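Local atomic coordinates of N5-carboxyaminoimidazole ribonucleotide synthetase (Bacillus anthracis, PDB entry 3QFF), a protein that catalyses the ATP-dependent carboxylation of 5-aminoimidazole ribonucleotide with bicarbonate, a step of de novo purine biosynthesis. Residues T8-P13 with C303-G308; T129-Q134 with A144-P149; V151-T156 with I186-V191. One frame throughout, in Å; residues are numbered along the deposited sequence.

Overall arrangement
Interaction 1 joins the N-terminal loop before strand 16-20 to the turn that follows helix 294-303, bridging 289 intervening residues. Interactions 2 and 3 both fall within that span, one after the other, in the ATP-grasp region on the opposite side of the chain's centre, about 45 and about 39 Å from interaction 1, centre to centre. Interaction 2 closes a short loop around helix 136-146, setting its C-terminal end against strand 130-133. Interaction 3 then pairs strands 150-154 and 185-189, which carry residues of the ADP pocket. Because strand 130-133 flanks 185-189 in the same antiparallel sheet, interactions 2 and 3 touch, their centres about 8 Å apart, whereas neither reaches interaction 1.

Interaction 1. Residues T8-P13 with C303-G308; sequences TRIILP and CNLPLG
The flat carboxamide of Asn-304 has Arg-9 O beside its ND2, less than 1 Å out of the amide plane, and Ile-10 CG1 off one face, 4.1 Å from ND2 of Asn-304. ND2 donates a weak hydrogen bond to Arg-9 O over 3.4 Å. The first torsion, with CG anti to the backbone N (chi1 -159°), brings ND2 to the Arg-9 carbonyl, and CB of Asn-304 also presses on it, 3.2 Å from Arg-9 O. ND2 has its stronger partner in Met-7 O, while OD1 is bonded to Ser-206 OG, so both ends of the amide are held and its rotation is fixed. One residue earlier, Cys-303 O accepts a nearly straight bond from Ile-11 N at 3.0 Å (167° at the hydrogen), and also receives a CA-H...O contact from Ile-10 CA at 3.4 Å. Apolar atoms fill in around these bonds. Ile-10 crosses Leu-305 at about a right angle, CG2 meeting CD2 of Leu-305 at 3.9 Å, and Ile-11 CB lies at the same distance from SG of Cys-303. Asn-334 of the second subunit packs on Ile-10, placing the contact beside the dimer interface. Asn-304, with positive phi, is the C' residue of a Schellman motif in which Leu-305 N bonds to Arg-300 O and Asn-304 N to Ala-301 O, ending helix 294-303 exactly where the N-terminal loop docks.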
loop_
_atom_site.group_PDB
_atom_site.type_symbol
_atom_site.label_atom_id
_atom_site.label_comp_id
_atom_site.label_asym_id
_atom_site.label_seq_id
_atom_site.Cartn_x
_atom_site.Cartn_y
_atom_site.Cartn_z
ATOM N N THR A 8 -17.389 -11.780 -18.486
ATOM C CA THR A 8 -16.961 -12.809 -17.550
ATOM C C THR A 8 -15.429 -12.900 -17.442
ATOM O O THR A 8 -14.919 -13.585 -16.550
ATOM C CB THR A 8 -17.543 -14.209 -17.931
ATOM O OG1 THR A 8 -18.495 -14.086 -19.003
ATOM C CG2 THR A 8 -18.208 -14.852 -16.725
ATOM N N ARG A 9 -14.707 -12.215 -18.333
ATOM C CA ARG A 9 -13.233 -12.362 -18.431
ATOM C C ARG A 9 -12.460 -11.792 -17.230
ATOM O O ARG A 9 -12.468 -10.577 -16.983
ATOM C CB ARG A 9 -12.724 -11.746 -19.728
ATOM C CG ARG A 9 -11.244 -12.011 -20.034
ATOM C CD ARG A 9 -11.014 -11.797 -21.525
ATOM N NE ARG A 9 -9.617 -11.917 -21.902
ATOM C CZ ARG A 9 -9.174 -11.900 -23.154
ATOM N NH1 ARG A 9 -10.018 -11.763 -24.173
ATOM N NH2 ARG A 9 -7.877 -12.018 -23.386
ATOM N N ILE A 10 -11.789 -12.685 -16.507
ATOM C CA ILE A 10 -11.041 -12.334 -15.304
ATOM C C ILE A 10 -9.559 -12.574 -15.526
ATOM O O ILE A 10 -9.165 -13.605 -16.077
ATOM C CB ILE A 10 -11.524 -13.165 -14.085
ATOM C CG1 ILE A 10 -12.993 -12.845 -13.764
ATOM C CG2 ILE A 10 -10.619 -12.931 -12.858
ATOM C CD1 ILE A 10 -13.651 -13.838 -12.770
ATOM N N ILE A 11 -8.740 -11.611 -15.108
ATOM C CA ILE A 11 -7.277 -11.743 -15.148
ATOM C C ILE A 11 -6.770 -12.033 -13.730
ATOM O O ILE A 11 -6.737 -11.141 -12.870
ATOM C CB ILE A 11 -6.597 -10.473 -15.714
ATOM C CG1 ILE A 11 -7.227 -10.023 -17.045
ATOM C CG2 ILE A 11 -5.080 -10.657 -15.820
ATOM C CD1 ILE A 11 -7.114 -11.073 -18.230
ATOM N N LEU A 12 -6.376 -13.283 -13.506
ATOM C CA LEU A 12 -6.020 -13.761 -12.171
ATOM C C LEU A 12 -4.647 -13.312 -11.689
ATOM O O LEU A 12 -3.724 -13.132 -12.491
ATOM C CB LEU A 12 -6.100 -15.297 -12.111
ATOM C CG LEU A 12 -7.492 -15.915 -12.219
ATOM C CD1 LEU A 12 -7.420 -17.455 -12.341
ATOM C CD2 LEU A 12 -8.384 -15.468 -11.050
ATOM N N PRO A 13 -4.498 -13.155 -10.364
ATOM C CA PRO A 13 -3.173 -12.972 -9.760
ATOM C C PRO A 13 -2.171 -13.949 -10.348
ATOM O O PRO A 13 -2.511 -15.114 -10.575
ATOM C CB PRO A 13 -3.427 -13.297 -8.303
ATOM C CG PRO A 13 -4.843 -12.748 -8.078
ATOM C CD PRO A 13 -5.578 -13.083 -9.356
ATOM N N CYS A 303 -8.937 -6.021 -14.341
ATOM C CA CYS A 303 -8.794 -7.466 -14.201
ATOM C C CYS A 303 -10.139 -8.134 -13.917
ATOM O O CYS A 303 -10.226 -9.365 -13.881
ATOM C CB CYS A 303 -7.798 -7.823 -13.086
ATOM S SG CYS A 303 -6.077 -7.367 -13.417
ATOM N N ASN A 304 -11.179 -7.316 -13.719
ATOM C CA ASN A 304 -12.535 -7.787 -13.417
ATOM C C ASN A 304 -12.607 -8.574 -12.102
ATOM O O ASN A 304 -13.248 -9.619 -12.008
ATOM C CB ASN A 304 -13.122 -8.578 -14.605
ATOM C CG ASN A 304 -14.646 -8.655 -14.575
ATOM O OD1 ASN A 304 -15.315 -7.817 -13.963
ATOM N ND2 ASN A 304 -15.205 -9.669 -15.249
ATOM N N LEU A 305 -11.918 -8.074 -11.084
ATOM C CA LEU A 305 -12.093 -8.575 -9.722
ATOM C C LEU A 305 -13.174 -7.743 -9.038
ATOM O O LEU A 305 -13.507 -6.641 -9.506
ATOM C CB LEU A 305 -10.779 -8.472 -8.944
ATOM C CG LEU A 305 -9.515 -8.997 -9.631
ATOM C CD1 LEU A 305 -8.312 -8.683 -8.772
ATOM C CD2 LEU A 305 -9.613 -10.516 -9.906
ATOM N N PRO A 306 -13.743 -8.250 -7.937
ATOM C CA PRO A 306 -14.692 -7.397 -7.216
ATOM C C PRO A 306 -14.013 -6.091 -6.781
ATOM O O PRO A 306 -12.834 -6.098 -6.396
ATOM C CB PRO A 306 -15.033 -8.235 -5.986
ATOM C CG PRO A 306 -14.807 -9.653 -6.430
ATOM C CD PRO A 306 -13.540 -9.539 -7.238
ATOM N N LEU A 307 -14.745 -4.982 -6.858
ATOM C CA LEU A 307 -14.185 -3.702 -6.464
ATOM C C LEU A 307 -14.122 -3.607 -4.941
ATOM O O LEU A 307 -14.943 -4.193 -4.254
ATOM C CB LEU A 307 -14.981 -2.540 -7.074
ATOM C CG LEU A 307 -15.032 -2.487 -8.610
ATOM C CD1 LEU A 307 -15.841 -1.270 -9.095
ATOM C CD2 LEU A 307 -13.621 -2.502 -9.256
ATOM N N GLY A 308 -13.137 -2.886 -4.417
ATOM C CA GLY A 308 -13.085 -2.654 -2.976
ATOM C C GLY A 308 -13.944 -1.474 -2.551
ATOM O O GLY A 308 -14.469 -0.749 -3.389
#

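Interaction 2. Residues T129-Q134 with A144-P149; sequences TYRLVQ and AELSYP
Arg-131 reaches from its strand to the last turn of the helix and meets Glu-145 and Leu-146 with different parts of its guanidinium. Its CG stands beside the backbone N (chi1 -62°), and a bend at chi2 (-67°) folds the chain back along the strand. That fold lets NH1 bond to Tyr-130 O of the same strand at 3.0 Å; the oxygen lies close to the guanidinium plane, although the donor sits well above the plane of the carbonyl. NE then points to the helix and forms a salt bridge with Glu-145, NE to OE2 being 3.2 Å, with a longer approach of NE to OE1 at 3.4 Å. Both hydrogen bonds are weak. NE reaches both oxygens, so one N-H forks between them; the carboxylate carbon lies in the guanidinium plane at its edge, but the carboxylate itself is turned 70° from it. Glu-145 runs extended beyond CG and crosses the arginine at about a right angle. Leu-146 covers one guanidinium face: its CD2 lies over the centre, 4.1 Å above the plane. Its other branch, CD1, rests 3.8 Å from Thr-129 O. Tyr-130 faces away, its OH bonded to Glu-121 and Asn-118. Helix 136-146 thus lies against one side of the sheet, in a beta-alpha-beta crossover from strand 130-133 to the parallel strand 150-154, with strand 185-189 between them; Leu-146 also packs on Leu-187 of that middle strand.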
loop_
_atom_site.group_PDB
_atom_site.type_symbol
_atom_site.label_atom_id
_atom_site.label_comp_id
_atom_site.label_asym_id
_atom_site.label_seq_id
_atom_site.Cartn_x
_atom_site.Cartn_y
_atom_site.Cartn_z
ATOM N N THR A 129 -20.654 27.364 -21.018
ATOM C CA THR A 129 -21.012 27.596 -22.401
ATOM C C THR A 129 -19.721 27.847 -23.192
ATOM O O THR A 129 -18.770 28.453 -22.686
ATOM C CB THR A 129 -22.080 28.704 -22.513
ATOM O OG1 THR A 129 -21.793 29.728 -21.569
ATOM C CG2 THR A 129 -23.448 28.159 -22.138
ATOM N N TYR A 130 -19.649 27.288 -24.392
ATOM C CA TYR A 130 -18.384 27.221 -25.113
ATOM C C TYR A 130 -18.611 27.287 -26.617
ATOM O O TYR A 130 -19.700 26.958 -27.100
ATOM C CB TYR A 130 -17.625 25.933 -24.741
ATOM C CG TYR A 130 -18.346 24.657 -25.160
ATOM C CD1 TYR A 130 -19.416 24.159 -24.419
ATOM C CD2 TYR A 130 -17.968 23.959 -26.315
ATOM C CE1 TYR A 130 -20.092 22.992 -24.806
ATOM C CE2 TYR A 130 -18.640 22.797 -26.707
ATOM C CZ TYR A 130 -19.697 22.323 -25.951
ATOM O OH TYR A 130 -20.368 21.181 -26.344
ATOM N N ARG A 131 -17.573 27.722 -27.338
ATOM C CA ARG A 131 -17.575 27.774 -28.802
ATOM C C ARG A 131 -16.256 27.274 -29.367
ATOM O O ARG A 131 -15.175 27.629 -28.874
ATOM C CB ARG A 131 -17.790 29.208 -29.314
ATOM C CG ARG A 131 -19.106 29.861 -28.941
ATOM C CD ARG A 131 -20.312 29.210 -29.602
ATOM N NE ARG A 131 -21.534 29.941 -29.272
ATOM C CZ ARG A 131 -22.361 29.648 -28.272
ATOM N NH1 ARG A 131 -22.129 28.609 -27.471
ATOM N NH2 ARG A 131 -23.434 30.403 -28.081
ATOM N N LEU A 132 -16.347 26.471 -30.425
ATOM C CA LEU A 132 -15.156 26.024 -31.143
ATOM C C LEU A 132 -14.536 27.210 -31.884
ATOM O O LEU A 132 -15.258 27.993 -32.503
ATOM C CB LEU A 132 -15.520 24.920 -32.140
ATOM C CG LEU A 132 -14.379 24.303 -32.935
ATOM C CD1 LEU A 132 -13.467 23.478 -32.012
ATOM C CD2 LEU A 132 -14.927 23.469 -34.112
ATOM N N VAL A 133 -13.209 27.336 -31.811
ATOM C CA VAL A 133 -12.491 28.400 -32.515
ATOM C C VAL A 133 -11.395 27.801 -33.399
ATOM O O VAL A 133 -10.369 27.295 -32.908
ATOM C CB VAL A 133 -11.914 29.474 -31.541
ATOM C CG1 VAL A 133 -11.016 30.483 -32.284
ATOM C CG2 VAL A 133 -13.048 30.201 -30.824
ATOM N N GLN A 134 -11.641 27.835 -34.703
ATOM C CA GLN A 134 -10.708 27.274 -35.677
ATOM C C GLN A 134 -10.022 28.371 -36.511
ATOM O O GLN A 134 -9.035 28.113 -37.193
ATOM C CB GLN A 134 -11.422 26.251 -36.582
ATOM C CG GLN A 134 -11.847 24.973 -35.853
ATOM C CD GLN A 134 -12.453 23.908 -36.781
ATOM O OE1 GLN A 134 -13.286 24.211 -37.632
ATOM N NE2 GLN A 134 -12.037 22.650 -36.596
ATOM N N ALA A 144 -18.017 37.854 -29.232
ATOM C CA ALA A 144 -19.292 38.559 -29.341
ATOM C C ALA A 144 -20.417 37.836 -28.599
ATOM O O ALA A 144 -21.150 38.463 -27.827
ATOM C CB ALA A 144 -19.666 38.778 -30.810
ATOM N N GLU A 145 -20.539 36.527 -28.832
ATOM C CA GLU A 145 -21.606 35.702 -28.241
ATOM C C GLU A 145 -21.460 35.522 -26.729
ATOM O O GLU A 145 -22.448 35.613 -25.994
ATOM C CB GLU A 145 -21.658 34.312 -28.890
ATOM C CG GLU A 145 -22.253 34.237 -30.293
ATOM C CD GLU A 145 -21.953 32.900 -30.966
ATOM O OE1 GLU A 145 -20.757 32.615 -31.231
ATOM O OE2 GLU A 145 -22.906 32.128 -31.225
ATOM N N LEU A 146 -20.235 35.252 -26.275
ATOM C CA LEU A 146 -19.993 34.877 -24.877
ATOM C C LEU A 146 -19.612 36.048 -23.975
ATOM O O LEU A 146 -19.769 35.962 -22.753
ATOM C CB LEU A 146 -18.931 33.769 -24.770
ATOM C CG LEU A 146 -19.116 32.428 -25.489
ATOM C CD1 LEU A 146 -18.077 31.427 -24.988
ATOM C CD2 LEU A 146 -20.525 31.866 -25.319
ATOM N N SER A 147 -19.103 37.119 -24.582
ATOM C CA SER A 147 -18.687 38.337 -23.876
ATOM C C SER A 147 -17.548 38.085 -22.879
ATOM O O SER A 147 -16.960 36.996 -22.853
ATOM C CB SER A 147 -19.889 39.022 -23.204
ATOM O OG SER A 147 -19.538 40.311 -22.724
ATOM N N TYR A 148 -17.233 39.104 -22.079
ATOM C CA TYR A 148 -16.180 39.016 -21.070
ATOM C C TYR A 148 -16.768 38.778 -19.675
ATOM O O TYR A 148 -17.894 39.217 -19.392
ATOM C CB TYR A 148 -15.331 40.292 -21.070
ATOM C CG TYR A 148 -14.660 40.589 -22.393
ATOM C CD1 TYR A 148 -13.484 39.933 -22.768
ATOM C CD2 TYR A 148 -15.198 41.532 -23.271
ATOM C CE1 TYR A 148 -12.865 40.203 -23.989
ATOM C CE2 TYR A 148 -14.587 41.811 -24.491
ATOM C CZ TYR A 148 -13.423 41.144 -24.840
ATOM O OH TYR A 148 -12.824 41.419 -26.041
ATOM N N PRO A 149 -16.029 38.065 -18.802
ATOM C CA PRO A 149 -14.758 37.390 -19.067
ATOM C C PRO A 149 -14.904 35.999 -19.704
ATOM O O PRO A 149 -15.984 35.400 -19.656
ATOM C CB PRO A 149 -14.124 37.286 -17.681
ATOM C CG PRO A 149 -15.265 37.252 -16.746
ATOM C CD PRO A 149 -16.370 38.046 -17.367
#

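Interaction 3. Residues V151-T156 with I186-V191; sequences VLKTTT and ILEKWV. With ADP (adenosine-5'-diphosphate), chain C.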
loop_
_atom_site.group_PDB
_atom_site.type_symbol
_atom_site.label_atom_id
_atom_site.label_comp_id
_atom_site.label_asym_id
_atom_site.label_seq_id
_atom_site.Cartn_x
_atom_site.Cartn_y
_atom_site.Cartn_z
ATOM N N VAL A 151 -12.290 32.378 -21.396
ATOM C CA VAL A 151 -11.016 31.686 -21.462
ATOM C C VAL A 151 -10.871 30.970 -22.809
ATOM O O VAL A 151 -11.741 30.187 -23.207
ATOM C CB VAL A 151 -10.865 30.663 -20.314
ATOM C CG1 VAL A 151 -9.459 30.114 -20.277
ATOM C CG2 VAL A 151 -11.228 31.301 -18.969
ATOM N N LEU A 152 -9.774 31.259 -23.504
ATOM C CA LEU A 152 -9.434 30.564 -24.732
ATOM C C LEU A 152 -8.410 29.492 -24.421
ATOM O O LEU A 152 -7.334 29.799 -23.931
ATOM C CB LEU A 152 -8.869 31.538 -25.768
ATOM C CG LEU A 152 -8.686 30.994 -27.188
ATOM C CD1 LEU A 152 -10.037 30.716 -27.829
ATOM C CD2 LEU A 152 -7.896 31.998 -28.013
ATOM N N LYS A 153 -8.750 28.239 -24.697
ATOM C CA LYS A 153 -7.832 27.124 -24.470
ATOM C C LYS A 153 -7.656 26.342 -25.766
ATOM O O LYS A 153 -8.582 26.281 -26.573
ATOM C CB LYS A 153 -8.364 26.180 -23.384
ATOM C CG LYS A 153 -9.165 26.843 -22.277
ATOM C CD LYS A 153 -9.468 25.853 -21.149
ATOM C CE LYS A 153 -10.608 26.369 -20.284
ATOM N NZ LYS A 153 -11.274 25.281 -19.508
ATOM N N THR A 154 -6.478 25.752 -25.966
ATOM C CA THR A 154 -6.263 24.863 -27.109
ATOM C C THR A 154 -7.054 23.573 -26.891
ATOM O O THR A 154 -7.190 23.116 -25.759
ATOM C CB THR A 154 -4.775 24.501 -27.314
ATOM O OG1 THR A 154 -4.282 23.813 -26.157
ATOM C CG2 THR A 154 -3.935 25.746 -27.568
ATOM N N THR A 155 -7.575 22.992 -27.969
ATOM C CA THR A 155 -8.387 21.776 -27.859
ATOM C C THR A 155 -7.557 20.539 -27.514
ATOM O O THR A 155 -8.065 19.602 -26.907
ATOM C CB THR A 155 -9.204 21.490 -29.142
ATOM O OG1 THR A 155 -8.334 21.495 -30.279
ATOM C CG2 THR A 155 -10.308 22.527 -29.335
ATOM N N THR A 156 -6.285 20.529 -27.911
ATOM C CA THR A 156 -5.433 19.362 -27.673
ATOM C C THR A 156 -4.093 19.730 -27.055
ATOM O O THR A 156 -3.734 20.911 -26.981
ATOM C CB THR A 156 -5.151 18.572 -28.971
ATOM O OG1 THR A 156 -4.354 19.375 -29.850
ATOM C CG2 THR A 156 -6.448 18.166 -29.665
ATOM N N ILE A 186 -10.901 26.367 -28.052
ATOM C CA ILE A 186 -12.249 26.508 -27.583
ATOM C C ILE A 186 -12.273 27.776 -26.725
ATOM O O ILE A 186 -11.321 28.051 -26.002
ATOM C CB ILE A 186 -12.676 25.237 -26.771
ATOM C CG1 ILE A 186 -14.164 25.231 -26.471
ATOM C CG2 ILE A 186 -11.859 25.067 -25.471
ATOM C CD1 ILE A 186 -14.570 24.018 -25.623
ATOM N N LEU A 187 -13.342 28.554 -26.829
ATOM C CA LEU A 187 -13.562 29.656 -25.904
ATOM C C LEU A 187 -14.715 29.304 -24.976
ATOM O O LEU A 187 -15.787 28.918 -25.440
ATOM C CB LEU A 187 -13.870 30.960 -26.641
ATOM C CG LEU A 187 -13.928 32.234 -25.772
ATOM C CD1 LEU A 187 -12.542 32.805 -25.594
ATOM C CD2 LEU A 187 -14.846 33.287 -26.382
ATOM N N GLU A 188 -14.482 29.447 -23.671
ATOM C CA GLU A 188 -15.486 29.142 -22.650
ATOM C C GLU A 188 -15.870 30.378 -21.848
ATOM O O GLU A 188 -15.004 31.201 -21.529
ATOM C CB GLU A 188 -14.946 28.117 -21.662
ATOM C CG GLU A 188 -14.542 26.777 -22.245
ATOM C CD GLU A 188 -14.008 25.838 -21.175
ATOM O OE1 GLU A 188 -13.380 24.823 -21.537
ATOM O OE2 GLU A 188 -14.197 26.126 -19.968
ATOM N N LYS A 189 -17.150 30.489 -21.500
ATOM C CA LYS A 189 -17.599 31.487 -20.528
ATOM C C LYS A 189 -16.888 31.285 -19.203
ATOM O O LYS A 189 -16.706 30.156 -18.751
ATOM C CB LYS A 189 -19.108 31.414 -20.302
ATOM C CG LYS A 189 -19.901 32.556 -20.900
ATOM C CD LYS A 189 -21.385 32.400 -20.600
ATOM C CE LYS A 189 -22.245 33.196 -21.579
ATOM N NZ LYS A 189 -23.488 32.457 -21.941
ATOM N N TRP A 190 -16.474 32.391 -18.597
ATOM C CA TRP A 190 -15.884 32.370 -17.268
ATOM C C TRP A 190 -16.931 31.917 -16.262
ATOM O O TRP A 190 -18.028 32.477 -16.196
ATOM C CB TRP A 190 -15.369 33.761 -16.896
ATOM C CG TRP A 190 -14.714 33.846 -15.549
ATOM C CD1 TRP A 190 -15.296 34.245 -14.369
ATOM C CD2 TRP A 190 -13.349 33.542 -15.242
ATOM N NE1 TRP A 190 -14.373 34.197 -13.349
ATOM C CE2 TRP A 190 -13.169 33.773 -13.855
ATOM C CE3 TRP A 190 -12.258 33.095 -16.003
ATOM C CZ2 TRP A 190 -11.942 33.566 -13.211
ATOM C CZ3 TRP A 190 -11.035 32.891 -15.362
ATOM C CH2 TRP A 190 -10.890 33.127 -13.978
ATOM N N VAL A 191 -16.595 30.889 -15.495
ATOM C CA VAL A 191 -17.489 30.398 -14.456
ATOM C C VAL A 191 -17.045 31.021 -13.140
ATOM O O VAL A 191 -15.901 30.830 -12.721
ATOM C CB VAL A 191 -17.471 28.851 -14.345
ATOM C CG1 VAL A 191 -18.574 28.364 -13.411
ATOM C CG2 VAL A 191 -17.621 28.203 -15.718
HETATM P PB ADP C . -5.640 22.321 -17.741
HETATM O O1B ADP C . -4.335 22.972 -18.136
HETATM O O2B ADP C . -6.077 21.242 -18.708
HETATM O O3B ADP C . -5.691 21.920 -16.285
HETATM P PA ADP C . -8.194 23.636 -17.237
HETATM O O1A ADP C . -8.330 22.655 -16.091
HETATM O O2A ADP C . -9.244 23.688 -18.322
HETATM O O3A ADP C . -6.735 23.505 -17.935
HETATM O "O5'" ADP C . -8.137 25.115 -16.608
HETATM C "C5'" ADP C . -7.042 25.494 -15.778
HETATM C "C4'" ADP C . -7.541 26.420 -14.679
HETATM O "O4'" ADP C . -8.150 27.569 -15.271
HETATM C "C3'" ADP C . -8.604 25.758 -13.816
HETATM O "O3'" ADP C . -8.031 25.200 -12.630
HETATM C "C2'" ADP C . -9.581 26.874 -13.505
HETATM O "O2'" ADP C . -9.256 27.469 -12.246
HETATM C "C1'" ADP C . -9.372 27.905 -14.603
HETATM N N9 ADP C . -10.509 27.868 -15.565
HETATM C C8 ADP C . -10.572 27.122 -16.688
HETATM N N7 ADP C . -11.743 27.317 -17.345
HETATM C C5 ADP C . -12.457 28.211 -16.641
HETATM C C6 ADP C . -13.786 28.861 -16.774
HETATM N N6 ADP C . -14.602 28.586 -17.823
HETATM N N1 ADP C . -14.152 29.739 -15.807
HETATM C C2 ADP C . -13.357 30.023 -14.758
HETATM N N3 ADP C . -12.145 29.470 -14.578
HETATM C C4 ADP C . -11.643 28.575 -15.468
#
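Val-151 pairs with Glu-188 and Lys-153 with Ile-186, each through two backbone hydrogen bonds; Ile-186 N to Lys-153 O is 2.8 Å. Between them, Leu-152 and Leu-187 form a non-hydrogen-bonded pair, their side chains meeting on the face opposite the nucleotide, with Leu-152 CB 3.9 Å from CD1 of Leu-187. Ionic contacts lie on the ADP side. Lys-153, extended beyond CG, crosses Glu-188 at about a right angle, and NZ forms a salt bridge to Glu-188 OE1 at 3.0 Å, its hydrogen bonds to both carboxylate oxygens being weak; OE1 also pairs with Lys-117. ADP N7 and the alpha-phosphate both accept from this amine, Lys-153 NZ to ADP O2A being 2.8 Å. At the base, ADP N6 donates to Lys-189 O at 2.8 Å and to Glu-188 OE2, while Val-191 N donates almost straight (177°) to ADP N1 at 2.7 Å. ADP C2 lies over one face of the Trp-190 ring, 3.4 Å from its plane and offset toward the rim; Val-151 CG2 touches the ring edge, 3.6 Å from Trp-190 CE3. Donating at N6 and accepting at N1 and N7 is adenine's pattern, consistent with selection of an adenine nucleotide, while Lys-153 ties base and phosphate together.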